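Local coordinates for protein alpha-1,4-endofucoidanase (PDB 6DLH) that hydrolyses alpha-1,4 linkages within fucoidan chains as a retaining enzyme of glycoside hydrolase family 107, and carries calcium-binding immunoglobulin-like domains, at residues G528-F533 against F605-G610; F522-D527 against D560-V565. One frame throughout, in Å; residues are numbered along the deposited sequence.

Contact 1 of 2, residues G528-F533 against F605-G610; sequences GTPVWF and FNVSDG. With CA (calcium ion), chain G.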
loop_
_atom_site.group_PDB
_atom_site.type_symbol
_atom_site.label_atom_id
_atom_site.label_comp_id
_atom_site.label_asym_id
_atom_site.label_seq_id
_atom_site.Cartn_x
_atom_site.Cartn_y
_atom_site.Cartn_z
ATOM N N GLY A 528 -22.904 -12.386 -23.292
ATOM C CA GLY A 528 -22.096 -11.215 -22.983
ATOM C C GLY A 528 -22.533 -10.480 -21.713
ATOM O O GLY A 528 -21.907 -9.493 -21.333
ATOM N N THR A 529 -23.594 -10.967 -21.056
ATOM C CA THR A 529 -24.127 -10.333 -19.857
ATOM C C THR A 529 -23.106 -10.452 -18.725
ATOM O O THR A 529 -22.557 -11.532 -18.488
ATOM C CB THR A 529 -25.481 -10.941 -19.459
ATOM O OG1 THR A 529 -26.348 -10.978 -20.594
ATOM C CG2 THR A 529 -26.169 -10.213 -18.323
ATOM N N PRO A 530 -22.794 -9.348 -18.002
ATOM C CA PRO A 530 -21.956 -9.433 -16.806
ATOM C C PRO A 530 -22.814 -10.001 -15.678
ATOM O O PRO A 530 -23.996 -9.679 -15.597
ATOM C CB PRO A 530 -21.556 -7.972 -16.561
ATOM C CG PRO A 530 -22.726 -7.179 -17.104
ATOM C CD PRO A 530 -23.211 -7.969 -18.305
ATOM N N VAL A 531 -22.207 -10.848 -14.830
ATOM C CA VAL A 531 -22.940 -11.679 -13.882
ATOM C C VAL A 531 -22.386 -11.510 -12.467
ATOM O O VAL A 531 -21.185 -11.340 -12.282
ATOM C CB VAL A 531 -22.919 -13.164 -14.299
ATOM C CG1 VAL A 531 -23.833 -13.454 -15.478
ATOM C CG2 VAL A 531 -21.509 -13.670 -14.564
ATOM N N TRP A 532 -23.279 -11.599 -11.473
ATOM C CA TRP A 532 -22.900 -11.675 -10.069
ATOM C C TRP A 532 -22.556 -13.118 -9.686
ATOM O O TRP A 532 -22.917 -14.055 -10.395
ATOM C CB TRP A 532 -24.022 -11.127 -9.182
ATOM C CG TRP A 532 -24.291 -9.662 -9.333
ATOM C CD1 TRP A 532 -25.217 -9.077 -10.149
ATOM C CD2 TRP A 532 -23.659 -8.588 -8.616
ATOM N NE1 TRP A 532 -25.199 -7.716 -9.998
ATOM C CE2 TRP A 532 -24.249 -7.384 -9.067
ATOM C CE3 TRP A 532 -22.641 -8.521 -7.654
ATOM C CZ2 TRP A 532 -23.860 -6.135 -8.584
ATOM C CZ3 TRP A 532 -22.260 -7.285 -7.178
ATOM C CH2 TRP A 532 -22.863 -6.113 -7.634
ATOM N N PHE A 533 -21.852 -13.283 -8.556
ATOM C CA PHE A 533 -21.426 -14.594 -8.084
ATOM C C PHE A 533 -22.639 -15.422 -7.650
ATOM O O PHE A 533 -22.756 -16.588 -8.022
ATOM C CB PHE A 533 -20.365 -14.474 -6.983
ATOM C CG PHE A 533 -20.028 -15.772 -6.291
ATOM C CD1 PHE A 533 -19.196 -16.706 -6.894
ATOM C CD2 PHE A 533 -20.566 -16.071 -5.045
ATOM C CE1 PHE A 533 -18.905 -17.907 -6.262
ATOM C CE2 PHE A 533 -20.279 -17.274 -4.416
ATOM C CZ PHE A 533 -19.448 -18.191 -5.024
ATOM N N PHE A 605 -28.323 -4.506 -6.460
ATOM C CA PHE A 605 -27.114 -4.023 -7.106
ATOM C C PHE A 605 -27.086 -4.434 -8.578
ATOM O O PHE A 605 -27.285 -5.602 -8.918
ATOM C CB PHE A 605 -25.871 -4.421 -6.299
ATOM C CG PHE A 605 -25.585 -3.514 -5.128
ATOM C CD1 PHE A 605 -26.228 -3.693 -3.908
ATOM C CD2 PHE A 605 -24.686 -2.459 -5.247
ATOM C CE1 PHE A 605 -25.977 -2.847 -2.836
ATOM C CE2 PHE A 605 -24.434 -1.615 -4.172
ATOM C CZ PHE A 605 -25.087 -1.805 -2.972
ATOM N N ASN A 606 -26.851 -3.451 -9.453
ATOM C CA ASN A 606 -26.717 -3.707 -10.879
ATOM C C ASN A 606 -25.237 -3.721 -11.252
ATOM O O ASN A 606 -24.481 -2.873 -10.794
ATOM C CB ASN A 606 -27.482 -2.683 -11.726
ATOM C CG ASN A 606 -27.415 -2.983 -13.210
ATOM O OD1 ASN A 606 -28.182 -3.799 -13.724
ATOM N ND2 ASN A 606 -26.498 -2.334 -13.908
ATOM N N VAL A 607 -24.841 -4.692 -12.082
ATOM C CA VAL A 607 -23.543 -4.687 -12.735
ATOM C C VAL A 607 -23.781 -4.619 -14.242
ATOM O O VAL A 607 -24.521 -5.441 -14.782
ATOM C CB VAL A 607 -22.684 -5.907 -12.335
ATOM C CG1 VAL A 607 -23.341 -7.229 -12.707
ATOM C CG2 VAL A 607 -21.274 -5.832 -12.908
ATOM N N SER A 608 -23.145 -3.642 -14.908
ATOM C CA SER A 608 -23.372 -3.394 -16.324
ATOM C C SER A 608 -22.045 -3.340 -17.080
ATOM O O SER A 608 -21.018 -3.001 -16.494
ATOM C CB SER A 608 -24.162 -2.126 -16.512
ATOM O OG SER A 608 -24.032 -1.660 -17.847
ATOM N N ASP A 609 -22.073 -3.673 -18.377
ATOM C CA ASP A 609 -20.909 -3.476 -19.229
ATOM C C ASP A 609 -21.177 -2.351 -20.230
ATOM O O ASP A 609 -20.455 -2.206 -21.221
ATOM C CB ASP A 609 -20.409 -4.780 -19.872
ATOM C CG ASP A 609 -21.343 -5.403 -20.900
ATOM O OD1 ASP A 609 -22.293 -4.698 -21.340
ATOM O OD2 ASP A 609 -21.117 -6.600 -21.255
ATOM N N GLY A 610 -22.225 -1.567 -19.970
ATOM C CA GLY A 610 -22.638 -0.540 -20.910
ATOM C C GLY A 610 -23.674 -1.006 -21.938
ATOM O O GLY A 610 -24.319 -0.170 -22.561
HETATM CA CA CA G . -19.812 -8.451 -21.725
HETATM O O HOH W 1 -21.003 -8.020 -23.968
#

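Contact 2 of 2, residues F522-D527 against D560-V565; sequences FTNPGD and DFEGDV. With CA (calcium ion), chain G.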
loop_
_atom_site.group_PDB
_atom_site.type_symbol
_atom_site.label_atom_id
_atom_site.label_comp_id
_atom_site.label_asym_id
_atom_site.label_seq_id
_atom_site.Cartn_x
_atom_site.Cartn_y
_atom_site.Cartn_z
ATOM N N PHE A 522 -18.035 -19.036 -11.708
ATOM C CA PHE A 522 -18.858 -18.227 -12.594
ATOM C C PHE A 522 -19.265 -19.029 -13.826
ATOM O O PHE A 522 -18.453 -19.748 -14.413
ATOM C CB PHE A 522 -18.128 -16.942 -12.996
ATOM C CG PHE A 522 -18.000 -15.922 -11.893
ATOM C CD1 PHE A 522 -19.065 -15.096 -11.563
ATOM C CD2 PHE A 522 -16.817 -15.792 -11.182
ATOM C CE1 PHE A 522 -18.950 -14.160 -10.548
ATOM C CE2 PHE A 522 -16.699 -14.851 -10.167
ATOM C CZ PHE A 522 -17.768 -14.037 -9.851
ATOM N N THR A 523 -20.532 -18.857 -14.217
ATOM C CA THR A 523 -21.105 -19.512 -15.381
ATOM C C THR A 523 -21.309 -18.464 -16.470
ATOM O O THR A 523 -22.045 -17.506 -16.267
ATOM C CB THR A 523 -22.417 -20.218 -14.998
ATOM O OG1 THR A 523 -22.094 -21.263 -14.078
ATOM C CG2 THR A 523 -23.180 -20.782 -16.179
ATOM N N ASN A 524 -20.639 -18.661 -17.612
ATOM C CA ASN A 524 -20.788 -17.804 -18.778
ATOM C C ASN A 524 -22.219 -17.920 -19.302
ATOM O O ASN A 524 -22.654 -19.007 -19.671
ATOM C CB ASN A 524 -19.747 -18.144 -19.852
ATOM C CG ASN A 524 -19.680 -17.153 -20.997
ATOM O OD1 ASN A 524 -20.541 -16.291 -21.145
ATOM N ND2 ASN A 524 -18.665 -17.278 -21.835
ATOM N N PRO A 525 -23.003 -16.816 -19.340
ATOM C CA PRO A 525 -24.357 -16.864 -19.899
ATOM C C PRO A 525 -24.382 -16.923 -21.428
ATOM O O PRO A 525 -25.442 -17.080 -22.031
ATOM C CB PRO A 525 -25.015 -15.584 -19.362
ATOM C CG PRO A 525 -23.855 -14.626 -19.130
ATOM C CD PRO A 525 -22.644 -15.485 -18.823
ATOM N N GLY A 526 -23.204 -16.787 -22.048
ATOM C CA GLY A 526 -23.038 -16.991 -23.479
ATOM C C GLY A 526 -23.497 -15.803 -24.327
ATOM O O GLY A 526 -23.319 -15.823 -25.542
ATOM N N ASP A 527 -24.077 -14.772 -23.695
ATOM C CA ASP A 527 -24.646 -13.667 -24.454
ATOM C C ASP A 527 -23.906 -12.349 -24.180
ATOM O O ASP A 527 -24.254 -11.316 -24.749
ATOM C CB ASP A 527 -26.159 -13.567 -24.231
ATOM C CG ASP A 527 -26.533 -13.137 -22.826
ATOM O OD1 ASP A 527 -25.629 -13.087 -21.967
ATOM O OD2 ASP A 527 -27.718 -12.839 -22.603
ATOM N N ASP A 560 -17.199 -10.577 -16.001
ATOM C CA ASP A 560 -17.600 -10.382 -17.385
ATOM C C ASP A 560 -16.690 -11.207 -18.290
ATOM O O ASP A 560 -15.466 -11.065 -18.253
ATOM C CB ASP A 560 -17.579 -8.902 -17.780
ATOM C CG ASP A 560 -18.099 -8.650 -19.187
ATOM O OD1 ASP A 560 -17.379 -8.988 -20.169
ATOM O OD2 ASP A 560 -19.221 -8.139 -19.302
ATOM N N PHE A 561 -17.303 -12.044 -19.134
ATOM C CA PHE A 561 -16.541 -13.074 -19.826
ATOM C C PHE A 561 -15.830 -12.512 -21.051
ATOM O O PHE A 561 -15.029 -13.217 -21.659
ATOM C CB PHE A 561 -17.404 -14.300 -20.138
ATOM C CG PHE A 561 -17.541 -15.241 -18.970
ATOM C CD1 PHE A 561 -18.548 -15.065 -18.032
ATOM C CD2 PHE A 561 -16.642 -16.285 -18.792
ATOM C CE1 PHE A 561 -18.659 -15.921 -16.945
ATOM C CE2 PHE A 561 -16.756 -17.143 -17.707
ATOM C CZ PHE A 561 -17.764 -16.955 -16.785
ATOM N N GLU A 562 -16.114 -11.249 -21.396
ATOM C CA GLU A 562 -15.440 -10.609 -22.519
ATOM C C GLU A 562 -14.454 -9.563 -22.002
ATOM O O GLU A 562 -13.820 -8.871 -22.795
ATOM C CB GLU A 562 -16.437 -9.982 -23.499
ATOM C CG GLU A 562 -17.424 -10.976 -24.091
ATOM C CD GLU A 562 -18.524 -11.412 -23.138
ATOM O OE1 GLU A 562 -19.085 -10.537 -22.434
ATOM O OE2 GLU A 562 -18.814 -12.629 -23.101
ATOM N N GLY A 563 -14.347 -9.462 -20.670
ATOM C CA GLY A 563 -13.430 -8.545 -20.015
ATOM C C GLY A 563 -13.798 -7.082 -20.252
ATOM O O GLY A 563 -12.922 -6.221 -20.242
ATOM N N ASP A 564 -15.093 -6.819 -20.471
ATOM C CA ASP A 564 -15.609 -5.467 -20.635
ATOM C C ASP A 564 -15.514 -4.725 -19.305
ATOM O O ASP A 564 -15.670 -5.331 -18.249
ATOM C CB ASP A 564 -17.054 -5.465 -21.150
ATOM C CG ASP A 564 -17.239 -6.113 -22.514
ATOM O OD1 ASP A 564 -16.332 -5.985 -23.359
ATOM O OD2 ASP A 564 -18.286 -6.747 -22.722
ATOM N N VAL A 565 -15.255 -3.411 -19.384
ATOM C CA VAL A 565 -15.245 -2.513 -18.237
ATOM C C VAL A 565 -16.650 -2.464 -17.639
ATOM O O VAL A 565 -17.630 -2.347 -18.373
ATOM C CB VAL A 565 -14.713 -1.108 -18.612
ATOM C CG1 VAL A 565 -15.426 -0.495 -19.811
ATOM C CG2 VAL A 565 -14.726 -0.143 -17.432
HETATM CA CA CA G . -19.812 -8.451 -21.725
HETATM O O HOH W 2 -18.233 -14.856 -24.261
HETATM O O HOH W 3 -20.627 -13.967 -22.086
HETATM O O HOH W 1 -21.003 -8.020 -23.968
#

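Contact 1 of 2, residues G528-F533 against F605-G610
W532 and V607 meet between the two layers of an immunoglobulin-like beta domain, a good example of how the edge of a sandwich core can merge into a metal site. Residues 528-532 and 605-609 run in nearly opposite directions, 156° apart, without a clear hydrogen bond between them, joined by side chains and a calcium ion. Apolar contact does most of the work. The V607 methyl CG1 sits over one face of the W532 indole, 3.7 Å from the centroid of the five-membered ring, a CH-pi contact displaced toward the rim. W532 CG lies beside its backbone N (chi1 -66°), which swings the ring toward the other strand and brings CZ2 to 3.5 Å from F605 CB. Its NE1 is hydrogen-bonded to the backbone O of S614. An alanine in place of W532 would probably open a gap over V607 CG1 and F605 CB and deprive the S614 carbonyl of its indole partner. Closer to the metal, P530 turns its ring inward, with CG 3.4 Å from V607 O. The polar contact is metal coordination: G528 O and D609 OD2 lie 3.0 Å apart as ligands of the same calcium ion. The D609 carboxylate is divided between tasks. OD1 accepts the backbone N-H groups of I611 and L612, while OD2 reaches the calcium ion at 2.3 Å.

Contact 2 of 2, residues F522-D527 against D560-V565
N524 and F561 face each other with their CA atoms 6.4 Å apart, where the irregular loop 522-527 passes a type I beta turn running from D560 to G563. The central pair is an amide-on-ring stack. N524 CG is anti to the backbone N (chi1 -170°), which puts N524 CB over the ring centre and the amide over the F561 CG and CB end, its plane 4° from that of the ring. N524 CB stands 3.5 Å above the ring centre, and N524 CG comes equally near F561 CG. F522 approaches at the far end of the ring, its CB 3.8 Å from F561 CZ. The amide is also fixed from its own loop, since N524 OD1 accepts G526 N from above the carbonyl plane, forming an Asx turn. Water 3 bridges N524 OD1 to E562 OE2, while water 2 donates to OE2 and accepts a weak hydrogen bond from N524 ND2.

The glutamate thus has two roles, for its other oxygen, OE1, binds calcium at 2.3 Å. D560 shows the same economy: OD2 takes the metal, whereas OD1 receives E562 N, in a second Asx turn, and D564 N from opposite faces of the carboxylate. These two bonds tie the D560 carboxylate to the backbone that carries the other ligands E562 and D564. Around the site, F561 meets Y559 of strand 558-559 edge-to-face and also touches H518. F522 and P525 rest on V531 of strand 531-532, and the turn leads on into strand 567-572.

Overall arrangement
Contacts 1 and 2 have centres 8 Å apart and share one calcium ion and one bound water. Their segments alternate along the chain: 522-527 runs straight into 528-533, then come 560-565 and 605-610. The metal therefore ties the start of the domain to a turn after strand 558-559 and to the end of strand 599-608. It probably offsets the repulsion of the carboxylates gathered round it, D609 OD2 being 3.1 Å from D560 OD2. The same recipe recurs at the calcium site of G634, D666, E668, D670 and D715, consistent with a repeated immunoglobulin-like module with a calcium site of this kind. Both contacts lie about 30 Å, centre to centre, from the centre of the chain.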